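Local coordinates for dipicolinate synthase subunit B (Bacillus halodurans, PDB 3LQK), which probably serves as the flavoprotein-family subunit of dipicolinate synthase, the enzyme that makes the dipicolinate stored in bacterial spores, at residues His44-Thr49 and Glu58-Ile63; Ala106-Asp109 and Leu113-Ala116; Met144-Met147 and Asn151-Phe154; Gly158-Gln163 and Ser168-Met173. All coordinates share one frame; numbering follows the deposited sequence.

Contact 1 of 4, residues His44-Thr49 and Glu58-Ile63; sequences HTVQTT and EWINKI
The loop that leaves strand 37-41 and leads to helix 58-66 meets that helix through one branched side chain, Val46, set against Ile60 and, more lightly, Trp59. Val46 and Ile60 reach toward each other tip to tip: Val46 CG1 lies 3.8 Å from Ile60 CD1 and 4.2 Å from Ile60 CG2, the contact of a methyl with two branches of one residue. Ile60 CG1 stands beside its backbone N (chi1 -69°) and the chain runs on extended (chi2 159°), which carries CD1 outward from the helix to the loop. The second methyl, Val46 CG2, approaches the indole obliquely, 4.5 Å from Trp59 CH2. Within the helix, Ile60 CG1 lies 3.6 Å above the plane of the Trp59 ring, over its centre, so that the two neighbours offer Val46 a joint apolar surface. Beta-branched Val and Ile suit such a place, since short, stiff side chains can fill it without polar ends to satisfy. On the loop side, Val46 N is hydrogen-bonded to Asp73 OD2, which ties down the backbone that carries the valine. Trp59 stacks on His18 and meets Tyr21 edge-to-face, while Ile63, a turn further along, packs on Leu25 of helix 25-33 and on Leu14, just after strand 9-13.

Contact 2 of 4, residues Ala106-Asp109 and Leu113-Ala116; sequences AMTD and LMGA
Thr108 and Met114 (a selenomethionine) cross at about a right angle, the threonine methyl set against the bent end of the longer chain. Thr108 CG2 comes within 3.4 Å of Met114 CE, tighter than usual van der Waals contact, and 3.9 Å from Met114 SE. Met114 is folded at both chi2 (66°) and chi3 (69°), which curls its methyl back over Thr108; a flexible, unbranched methionine chain, here with selenium for sulfur, adapts easily to such a bend. Asp109 and Leu113 instead lie side by side and point the same way, with Leu113 CD1 4.1 Å from Asp109 OD1. Lys102 satisfies the charge of that oxygen in a salt bridge, while the leucine methyl merely lies alongside it. Leu113 CD1 also rests 3.8 Å from Met107 O. In a neighbouring subunit, Asn98 OD1 is hydrogen-bonded to Thr108 N, linking this loop to the assembly. The loop starts where helix 97-104 ends in a Schellman motif: Ala106, with positive phi, is its C-prime residue, Met107 N bonds to Lys102 O and Ala106 N to Phe103 O. What follows is a short connection between two consecutive helices, 97-104 and 111-121, begun by that Schellman motif.

Contact 3 of 4, residues Met144-Met147 and Asn151-Phe154; sequences MRLM and NIYF
Met147 O and Ile152 O, 4.5 Å apart, converge on one polar atom: NZ of Lys150 of a neighbouring subunit donates a hydrogen bond to each, and the same lysine makes a cation-pi contact with Tyr153. Behind these carbonyls the contact is apolar. The selenomethionine Met147 leans over one face of Phe154, its CG 4.0 Å from the ring centroid and 23° off the ring normal, a CH-pi contact displaced toward the rim. Bends at chi2 and chi3 bring its SE round to 4.2 Å from the same centroid, oblique at 38° from the normal, which makes this a Met-aromatic pair. Leu146 meets the ring differently: its CB sits in plane at the edge, 3.7 Å from Phe154 CZ. Leu146 CD2 then reaches Ile152 CD1 at 3.8 Å, while Leu146 O lies 3.5 Å from Ile152 CB. A flat ring suits this place because it can take one chain on its face and another at its edge. With an alanine in place of Phe154, Met147 would probably lose its aromatic partner and a gap would open beside Leu146. The contact closes the beta-alpha-beta unit formed by strand 126-132, helix 140-147 and strand 152-159; Phe154 also packs on Val128 and Ile130 of the neighbouring strand, and Ile152 packs on Phe103 of helix 97-104 and on Leu120 of helix 111-121.

Contact 4 of 4, residues Gly158-Gln163 and Ser168-Met173; sequences GQDNPQ and SLVARM
Asp160 holds CG between its backbone N and carbonyl carbon (chi1 58°), and Ser168 turns OG anti to its own N (chi1 179°); together these torsions bring the hydroxyl up to the carboxylate near the turn of a beta hairpin, strand 152-159 with strand 169-171. Ser168 OG donates to Asp160 OD2 over a short 2.5 Å, arriving on the syn side and 18° out of the carboxylate plane. The other oxygen, OD1, forms a salt bridge with Lys165 in the turn, and both partners would be expected to keep the aspartate ionised. Were an alanine here, Ser168 OG would probably lose its acceptor and Lys165 its counter-charge, leaving both freer to turn. Val170 lies across the acid, its CG2 3.6 Å from Asp160 CG, an apolar branch shielding one flank of the group. Beyond them the strands join as an antiparallel hydrogen-bonded pair: Val170 N reaches Gly158 O at 3.0 Å and Gly158 N reaches Val170 O at 3.2 Å. Leu169 CD2 packs on the Gly158 backbone, 3.4 Å from Gly158 C. Gln159 carries its amide to a neighbouring subunit, where OE1 accepts from Leu193 N. Toward the turn a water bridges the two segments, accepting from Asn161 N at 2.9 Å and donating to Ser168 O at 2.9 Å.

Overall arrangement
The four contacts follow one another along the chain, each closing before the next opens, and all lie in the flavoprotein family region. Contact 1 stands at one side of the alpha/beta fold, its centre about 29 Å from that of contact 3 on the opposite side of the chain's centre. Contact 2, where the loop after helix 97-104 packs on helix 111-121, lies about 20 Å from contact 1 and 15 Å from contact 3, centre to centre. Contacts 3 and 4 share strand 152-159, one near its start and the other at its end, with centres about 17 Å apart. Contacts 2, 3 and 4 also meet other subunits, whereas contact 1 does not, so, of these four, the three later in the chain lie at subunit interfaces.

Contact 1 of 4, residues His44-Thr49 and Glu58-Ile63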
loop_
_atom_site.group_PDB
_atom_site.type_symbol
_atom_site.label_atom_id
_atom_site.label_comp_id
_atom_site.label_asym_id
_atom_site.label_seq_id
_atom_site.Cartn_x
_atom_site.Cartn_y
_atom_site.Cartn_z
ATOM N N HIS A 44 -23.389 16.085 -6.430
ATOM C CA HIS A 44 -23.408 17.542 -6.508
ATOM C C HIS A 44 -24.790 18.049 -6.249
ATOM O O HIS A 44 -25.758 17.280 -6.345
ATOM C CB HIS A 44 -23.001 17.985 -7.904
ATOM C CG HIS A 44 -21.590 17.661 -8.228
ATOM N ND1 HIS A 44 -20.531 18.400 -7.734
ATOM C CD2 HIS A 44 -21.046 16.670 -8.988
ATOM C CE1 HIS A 44 -19.395 17.869 -8.166
ATOM N NE2 HIS A 44 -19.678 16.820 -8.928
ATOM N N THR A 45 -24.859 19.365 -5.992
ATOM C CA THR A 45 -26.092 20.086 -5.776
ATOM C C THR A 45 -26.982 19.878 -6.966
ATOM O O THR A 45 -26.538 19.917 -8.088
ATOM C CB THR A 45 -25.862 21.613 -5.598
ATOM O OG1 THR A 45 -25.078 21.837 -4.416
ATOM C CG2 THR A 45 -27.180 22.337 -5.438
ATOM N N VAL A 46 -28.255 19.666 -6.683
ATOM C CA VAL A 46 -29.248 19.315 -7.673
ATOM C C VAL A 46 -29.821 20.589 -8.353
ATOM O O VAL A 46 -30.421 20.499 -9.429
ATOM C CB VAL A 46 -30.309 18.352 -7.017
ATOM C CG1 VAL A 46 -31.710 18.558 -7.540
ATOM C CG2 VAL A 46 -29.842 16.901 -7.182
ATOM N N GLN A 47 -29.572 21.757 -7.779
ATOM C CA GLN A 47 -30.003 23.039 -8.342
ATOM C C GLN A 47 -29.053 24.148 -8.022
ATOM O O GLN A 47 -28.558 24.227 -6.931
ATOM C CB GLN A 47 -31.332 23.464 -7.735
ATOM C CG GLN A 47 -32.578 22.939 -8.424
ATOM C CD GLN A 47 -33.803 23.453 -7.731
ATOM O OE1 GLN A 47 -33.739 24.490 -7.097
ATOM N NE2 GLN A 47 -34.913 22.731 -7.824
ATOM N N THR A 48 -28.833 25.040 -8.964
ATOM C CA THR A 48 -28.157 26.303 -8.686
ATOM C C THR A 48 -29.203 27.456 -8.626
ATOM O O THR A 48 -30.327 27.280 -9.023
ATOM C CB THR A 48 -27.051 26.601 -9.739
ATOM N N THR A 49 -28.823 28.620 -8.133
ATOM C CA THR A 49 -29.747 29.737 -8.095
ATOM C C THR A 49 -30.288 29.910 -9.518
ATOM O O THR A 49 -31.434 30.248 -9.749
ATOM C CB THR A 49 -29.057 31.065 -7.657
ATOM O OG1 THR A 49 -28.072 30.830 -6.653
ATOM C CG2 THR A 49 -30.064 32.069 -7.135
ATOM N N GLU A 58 -34.198 14.362 -16.499
ATOM C CA GLU A 58 -35.220 13.361 -16.226
ATOM C C GLU A 58 -34.901 12.575 -14.951
ATOM O O GLU A 58 -35.794 12.355 -14.156
ATOM C CB GLU A 58 -35.407 12.386 -17.421
ATOM N N TRP A 59 -33.624 12.166 -14.782
ATOM C CA TRP A 59 -33.182 11.333 -13.660
ATOM C C TRP A 59 -33.613 11.879 -12.294
ATOM O O TRP A 59 -34.064 11.105 -11.447
ATOM C CB TRP A 59 -31.649 11.051 -13.701
ATOM C CG TRP A 59 -30.769 12.217 -13.338
ATOM C CD1 TRP A 59 -30.443 13.242 -14.138
ATOM C CD2 TRP A 59 -30.144 12.473 -12.082
ATOM N NE1 TRP A 59 -29.670 14.164 -13.467
ATOM C CE2 TRP A 59 -29.457 13.698 -12.197
ATOM C CE3 TRP A 59 -30.129 11.812 -10.864
ATOM C CZ2 TRP A 59 -28.733 14.269 -11.135
ATOM C CZ3 TRP A 59 -29.407 12.368 -9.813
ATOM C CH2 TRP A 59 -28.717 13.592 -9.959
ATOM N N ILE A 60 -33.535 13.193 -12.084
ATOM C CA ILE A 60 -33.984 13.768 -10.816
ATOM C C ILE A 60 -35.464 13.528 -10.614
ATOM O O ILE A 60 -35.862 13.047 -9.554
ATOM C CB ILE A 60 -33.672 15.279 -10.709
ATOM C CG1 ILE A 60 -32.164 15.500 -10.578
ATOM C CG2 ILE A 60 -34.326 15.907 -9.457
ATOM C CD1 ILE A 60 -31.767 16.907 -10.969
ATOM N N ASN A 61 -36.265 13.875 -11.623
ATOM C CA ASN A 61 -37.697 13.611 -11.597
ATOM C C ASN A 61 -37.975 12.122 -11.272
ATOM O O ASN A 61 -38.847 11.805 -10.438
ATOM C CB ASN A 61 -38.371 14.019 -12.931
ATOM C CG ASN A 61 -38.115 15.505 -13.299
ATOM O OD1 ASN A 61 -37.947 16.364 -12.411
ATOM N ND2 ASN A 61 -38.060 15.809 -14.614
ATOM N N LYS A 62 -37.242 11.214 -11.933
ATOM C CA LYS A 62 -37.410 9.775 -11.685
ATOM C C LYS A 62 -37.142 9.372 -10.234
ATOM O O LYS A 62 -37.944 8.684 -9.621
ATOM C CB LYS A 62 -36.533 8.952 -12.624
ATOM C CG LYS A 62 -36.864 9.155 -14.137
ATOM C CD LYS A 62 -36.521 7.947 -15.026
ATOM C CE LYS A 62 -37.136 8.130 -16.431
ATOM N NZ LYS A 62 -36.423 7.307 -17.450
ATOM N N ILE A 63 -36.072 9.890 -9.642
ATOM C CA ILE A 63 -35.830 9.664 -8.197
ATOM C C ILE A 63 -37.023 10.137 -7.374
ATOM O O ILE A 63 -37.511 9.420 -6.484
ATOM C CB ILE A 63 -34.513 10.347 -7.747
ATOM C CG1 ILE A 63 -33.330 9.671 -8.446
ATOM C CG2 ILE A 63 -34.334 10.277 -6.253
ATOM C CD1 ILE A 63 -32.047 10.403 -8.274
#

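Contact 2 of 4, residues Ala106-Asp109 and Leu113-Ala116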
loop_
_atom_site.group_PDB
_atom_site.type_symbol
_atom_site.label_atom_id
_atom_site.label_comp_id
_atom_site.label_asym_id
_atom_site.label_seq_id
_atom_site.Cartn_x
_atom_site.Cartn_y
_atom_site.Cartn_z
ATOM N N ALA A 106 -9.919 6.746 1.770
ATOM C CA ALA A 106 -10.479 7.490 2.911
ATOM C C ALA A 106 -10.761 8.958 2.601
ATOM O O ALA A 106 -10.758 9.817 3.495
ATOM C CB ALA A 106 -9.577 7.359 4.171
HETATM N N MSE A 107 -10.931 9.278 1.331
HETATM C CA MSE A 107 -11.306 10.618 1.010
HETATM C C MSE A 107 -12.814 10.651 1.107
HETATM O O MSE A 107 -13.520 9.649 0.877
HETATM C CB MSE A 107 -10.747 11.022 -0.336
HETATM C CG MSE A 107 -9.251 11.113 -0.287
HETATM SE SE MSE A 107 -8.580 11.034 -2.067
HETATM C CE MSE A 107 -9.540 12.740 -2.505
ATOM N N THR A 108 -13.322 11.757 1.515
ATOM C CA THR A 108 -14.721 11.850 1.798
ATOM C C THR A 108 -15.070 13.231 1.407
ATOM O O THR A 108 -15.198 14.071 2.306
ATOM C CB THR A 108 -14.927 11.743 3.308
ATOM O OG1 THR A 108 -14.530 10.431 3.751
ATOM C CG2 THR A 108 -16.391 12.018 3.629
ATOM N N ASP A 109 -15.135 13.509 0.103
ATOM C CA ASP A 109 -15.371 14.875 -0.355
ATOM C C ASP A 109 -16.568 14.944 -1.268
ATOM O O ASP A 109 -16.559 15.706 -2.208
ATOM C CB ASP A 109 -14.136 15.418 -1.091
ATOM C CG ASP A 109 -13.823 14.653 -2.389
ATOM O OD1 ASP A 109 -14.584 13.716 -2.765
ATOM O OD2 ASP A 109 -12.795 14.998 -3.033
ATOM N N LEU A 113 -19.954 9.937 -0.430
ATOM C CA LEU A 113 -18.878 9.351 0.365
ATOM C C LEU A 113 -19.066 9.740 1.803
ATOM O O LEU A 113 -18.662 9.000 2.704
ATOM C CB LEU A 113 -17.518 9.806 -0.154
ATOM C CG LEU A 113 -17.194 9.297 -1.566
ATOM C CD1 LEU A 113 -15.910 9.902 -2.011
ATOM C CD2 LEU A 113 -17.149 7.744 -1.644
HETATM N N MSE A 114 -19.667 10.902 2.051
HETATM C CA MSE A 114 -19.944 11.270 3.463
HETATM C C MSE A 114 -21.020 10.381 4.042
HETATM O O MSE A 114 -20.919 9.957 5.185
HETATM C CB MSE A 114 -20.285 12.749 3.564
HETATM C CG MSE A 114 -20.668 13.217 4.923
HETATM SE SE MSE A 114 -19.129 13.080 6.162
HETATM C CE MSE A 114 -18.018 14.451 5.415
ATOM N N GLY A 115 -22.048 10.024 3.237
ATOM C CA GLY A 115 -23.028 9.059 3.686
ATOM C C GLY A 115 -22.403 7.709 4.079
ATOM O O GLY A 115 -22.751 7.111 5.105
ATOM N N ALA A 116 -21.488 7.246 3.250
ATOM C CA ALA A 116 -20.772 6.001 3.499
ATOM C C ALA A 116 -19.930 6.106 4.783
ATOM O O ALA A 116 -19.978 5.237 5.650
ATOM C CB ALA A 116 -19.873 5.643 2.279
#

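Contact 3 of 4, residues Met144-Met147 and Asn151-Phe154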
loop_
_atom_site.group_PDB
_atom_site.type_symbol
_atom_site.label_atom_id
_atom_site.label_comp_id
_atom_site.label_asym_id
_atom_site.label_seq_id
_atom_site.Cartn_x
_atom_site.Cartn_y
_atom_site.Cartn_z
HETATM N N MSE A 144 -9.907 -4.430 -3.940
HETATM C CA MSE A 144 -9.600 -5.549 -3.040
HETATM C C MSE A 144 -9.387 -5.033 -1.652
HETATM O O MSE A 144 -9.797 -5.684 -0.692
HETATM C CB MSE A 144 -8.368 -6.304 -3.498
HETATM C CG MSE A 144 -8.622 -7.224 -4.674
HETATM SE SE MSE A 144 -10.198 -8.336 -4.363
HETATM C CE MSE A 144 -10.606 -8.801 -6.182
ATOM N N ARG A 145 -8.856 -3.845 -1.479
ATOM C CA ARG A 145 -8.840 -3.269 -0.156
ATOM C C ARG A 145 -10.260 -3.156 0.467
ATOM O O ARG A 145 -10.495 -3.580 1.553
ATOM C CB ARG A 145 -8.122 -1.929 -0.123
ATOM C CG ARG A 145 -8.015 -1.318 1.265
ATOM C CD ARG A 145 -7.465 0.095 1.316
ATOM N NE ARG A 145 -6.209 0.215 0.635
ATOM C CZ ARG A 145 -5.959 1.024 -0.388
ATOM N NH1 ARG A 145 -6.861 1.833 -0.870
ATOM N NH2 ARG A 145 -4.787 1.019 -0.950
ATOM N N LEU A 146 -11.192 -2.628 -0.290
ATOM C CA LEU A 146 -12.549 -2.465 0.199
ATOM C C LEU A 146 -13.230 -3.809 0.518
ATOM O O LEU A 146 -13.927 -3.922 1.498
ATOM C CB LEU A 146 -13.368 -1.684 -0.851
ATOM C CG LEU A 146 -13.036 -0.205 -1.050
ATOM C CD1 LEU A 146 -13.638 0.307 -2.354
ATOM C CD2 LEU A 146 -13.413 0.717 0.147
HETATM N N MSE A 147 -13.034 -4.797 -0.350
HETATM C CA MSE A 147 -13.632 -6.141 -0.266
HETATM C C MSE A 147 -13.235 -6.809 1.041
HETATM O O MSE A 147 -13.988 -7.670 1.539
HETATM C CB MSE A 147 -13.045 -7.064 -1.366
HETATM C CG MSE A 147 -13.779 -7.080 -2.665
HETATM SE SE MSE A 147 -15.386 -8.201 -2.495
HETATM C CE MSE A 147 -14.508 -9.913 -2.288
ATOM N N ASN A 151 -17.280 -4.204 7.269
ATOM C CA ASN A 151 -18.543 -3.550 7.025
ATOM C C ASN A 151 -18.766 -3.091 5.603
ATOM O O ASN A 151 -19.717 -2.362 5.335
ATOM C CB ASN A 151 -18.792 -2.414 8.025
ATOM C CG ASN A 151 -18.844 -2.909 9.439
ATOM O OD1 ASN A 151 -19.496 -3.898 9.701
ATOM N ND2 ASN A 151 -18.095 -2.268 10.346
ATOM N N ILE A 152 -17.945 -3.530 4.672
ATOM C CA ILE A 152 -18.087 -3.123 3.294
ATOM C C ILE A 152 -18.361 -4.390 2.479
ATOM O O ILE A 152 -17.652 -5.369 2.600
ATOM C CB ILE A 152 -16.839 -2.394 2.757
ATOM C CG1 ILE A 152 -16.639 -1.130 3.571
ATOM C CG2 ILE A 152 -17.023 -2.031 1.200
ATOM C CD1 ILE A 152 -15.469 -0.179 3.186
ATOM N N TYR A 153 -19.370 -4.345 1.613
ATOM C CA TYR A 153 -19.797 -5.500 0.832
ATOM C C TYR A 153 -20.064 -5.114 -0.608
ATOM O O TYR A 153 -20.405 -3.945 -0.873
ATOM C CB TYR A 153 -21.064 -6.155 1.433
ATOM C CG TYR A 153 -20.923 -6.461 2.917
ATOM C CD1 TYR A 153 -20.397 -7.662 3.369
ATOM C CD2 TYR A 153 -21.277 -5.510 3.863
ATOM C CE1 TYR A 153 -20.229 -7.900 4.764
ATOM C CE2 TYR A 153 -21.087 -5.727 5.212
ATOM C CZ TYR A 153 -20.625 -6.919 5.653
ATOM O OH TYR A 153 -20.508 -7.056 6.991
ATOM N N PHE A 154 -19.859 -6.078 -1.509
ATOM C CA PHE A 154 -19.954 -5.856 -2.954
ATOM C C PHE A 154 -21.135 -6.586 -3.609
ATOM O O PHE A 154 -21.378 -7.776 -3.331
ATOM C CB PHE A 154 -18.638 -6.283 -3.634
ATOM C CG PHE A 154 -17.534 -5.257 -3.553
ATOM C CD1 PHE A 154 -16.912 -4.971 -2.352
ATOM C CD2 PHE A 154 -17.136 -4.542 -4.687
ATOM C CE1 PHE A 154 -15.923 -4.032 -2.267
ATOM C CE2 PHE A 154 -16.151 -3.551 -4.601
ATOM C CZ PHE A 154 -15.528 -3.322 -3.406
#

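Contact 4 of 4, residues Gly158-Gln163 and Ser168-Met173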
loop_
_atom_site.group_PDB
_atom_site.type_symbol
_atom_site.label_atom_id
_atom_site.label_comp_id
_atom_site.label_asym_id
_atom_site.label_seq_id
_atom_site.Cartn_x
_atom_site.Cartn_y
_atom_site.Cartn_z
ATOM N N GLY A 158 -18.439 -8.812 -12.328
ATOM C CA GLY A 158 -17.739 -9.602 -13.325
ATOM C C GLY A 158 -17.273 -8.722 -14.447
ATOM O O GLY A 158 -17.576 -7.528 -14.460
ATOM N N GLN A 159 -16.558 -9.310 -15.402
ATOM C CA GLN A 159 -16.077 -8.559 -16.536
ATOM C C GLN A 159 -17.219 -8.361 -17.517
ATOM O O GLN A 159 -17.833 -9.333 -17.974
ATOM C CB GLN A 159 -14.989 -9.280 -17.249
ATOM C CG GLN A 159 -13.682 -9.390 -16.497
ATOM C CD GLN A 159 -12.642 -10.162 -17.324
ATOM O OE1 GLN A 159 -12.633 -11.404 -17.369
ATOM N NE2 GLN A 159 -11.748 -9.412 -17.964
ATOM N N ASP A 160 -17.488 -7.139 -17.909
ATOM C CA ASP A 160 -18.612 -6.963 -18.803
ATOM C C ASP A 160 -18.250 -7.098 -20.274
ATOM O O ASP A 160 -19.140 -7.386 -21.087
ATOM C CB ASP A 160 -19.323 -5.664 -18.559
ATOM C CG ASP A 160 -18.427 -4.487 -18.708
ATOM O OD1 ASP A 160 -18.903 -3.472 -19.321
ATOM O OD2 ASP A 160 -17.273 -4.584 -18.226
ATOM N N ASN A 161 -16.976 -6.922 -20.638
ATOM C CA ASN A 161 -16.584 -7.122 -22.045
ATOM C C ASN A 161 -15.101 -7.362 -22.119
ATOM O O ASN A 161 -14.310 -6.431 -22.321
ATOM C CB ASN A 161 -16.995 -5.939 -22.908
ATOM C CG ASN A 161 -16.913 -6.242 -24.413
ATOM O OD1 ASN A 161 -16.149 -7.126 -24.898
ATOM N ND2 ASN A 161 -17.640 -5.458 -25.164
ATOM N N PRO A 162 -14.719 -8.616 -21.887
ATOM C CA PRO A 162 -13.312 -8.908 -21.689
ATOM C C PRO A 162 -12.444 -8.650 -22.926
ATOM O O PRO A 162 -11.292 -8.323 -22.779
ATOM C CB PRO A 162 -13.293 -10.394 -21.326
ATOM C CG PRO A 162 -14.710 -10.785 -21.034
ATOM C CD PRO A 162 -15.615 -9.767 -21.584
ATOM N N GLN A 163 -12.998 -8.771 -24.120
ATOM C CA GLN A 163 -12.202 -8.614 -25.310
ATOM C C GLN A 163 -11.921 -7.138 -25.596
ATOM O O GLN A 163 -10.793 -6.804 -25.949
ATOM C CB GLN A 163 -12.844 -9.347 -26.516
ATOM C CG GLN A 163 -13.095 -10.890 -26.194
ATOM C CD GLN A 163 -11.780 -11.712 -25.887
ATOM O OE1 GLN A 163 -10.673 -11.343 -26.324
ATOM N NE2 GLN A 163 -11.932 -12.843 -25.151
ATOM N N SER A 168 -12.313 -3.941 -17.224
ATOM C CA SER A 168 -13.589 -3.469 -16.770
ATOM C C SER A 168 -14.324 -4.482 -15.918
ATOM O O SER A 168 -14.506 -5.622 -16.370
ATOM C CB SER A 168 -14.476 -3.156 -17.974
ATOM O OG SER A 168 -15.745 -2.715 -17.521
ATOM N N LEU A 169 -14.756 -4.078 -14.722
ATOM C CA LEU A 169 -15.699 -4.837 -13.904
ATOM C C LEU A 169 -16.947 -4.009 -13.674
ATOM O O LEU A 169 -16.807 -2.820 -13.419
ATOM C CB LEU A 169 -15.074 -5.209 -12.558
ATOM C CG LEU A 169 -13.880 -6.165 -12.567
ATOM C CD1 LEU A 169 -13.344 -6.403 -11.113
ATOM C CD2 LEU A 169 -14.301 -7.480 -13.262
ATOM N N VAL A 170 -18.132 -4.650 -13.760
ATOM C CA VAL A 170 -19.435 -4.042 -13.504
ATOM C C VAL A 170 -20.308 -5.025 -12.693
ATOM O O VAL A 170 -20.294 -6.249 -12.953
ATOM C CB VAL A 170 -20.155 -3.686 -14.821
ATOM C CG1 VAL A 170 -21.581 -2.998 -14.592
ATOM C CG2 VAL A 170 -19.231 -2.758 -15.709
ATOM N N ALA A 171 -21.004 -4.490 -11.704
ATOM C CA ALA A 171 -21.914 -5.259 -10.850
ATOM C C ALA A 171 -23.174 -5.672 -11.616
ATOM O O ALA A 171 -23.600 -4.996 -12.535
ATOM C CB ALA A 171 -22.321 -4.433 -9.563
ATOM N N ARG A 172 -23.752 -6.788 -11.202
ATOM C CA ARG A 172 -25.070 -7.187 -11.569
ATOM C C ARG A 172 -26.015 -6.493 -10.641
ATOM O O ARG A 172 -26.247 -6.961 -9.510
ATOM C CB ARG A 172 -25.244 -8.702 -11.398
ATOM C CG ARG A 172 -26.570 -9.239 -11.939
ATOM C CD ARG A 172 -26.658 -10.747 -11.721
ATOM N NE ARG A 172 -25.825 -11.527 -12.660
ATOM C CZ ARG A 172 -25.573 -12.843 -12.538
ATOM N NH1 ARG A 172 -24.854 -13.482 -13.470
ATOM N NH2 ARG A 172 -26.043 -13.534 -11.492
HETATM N N MSE A 173 -26.614 -5.425 -11.145
HETATM C CA MSE A 173 -27.428 -4.559 -10.301
HETATM C C MSE A 173 -28.679 -5.255 -9.791
HETATM O O MSE A 173 -29.174 -4.898 -8.715
HETATM C CB MSE A 173 -27.831 -3.297 -11.054
HETATM C CG MSE A 173 -26.630 -2.342 -11.396
HETATM SE SE MSE A 173 -25.497 -2.015 -9.787
HETATM C CE MSE A 173 -24.138 -1.006 -10.723
HETATM O O HOH W 1 -14.573 -6.625 -19.055
#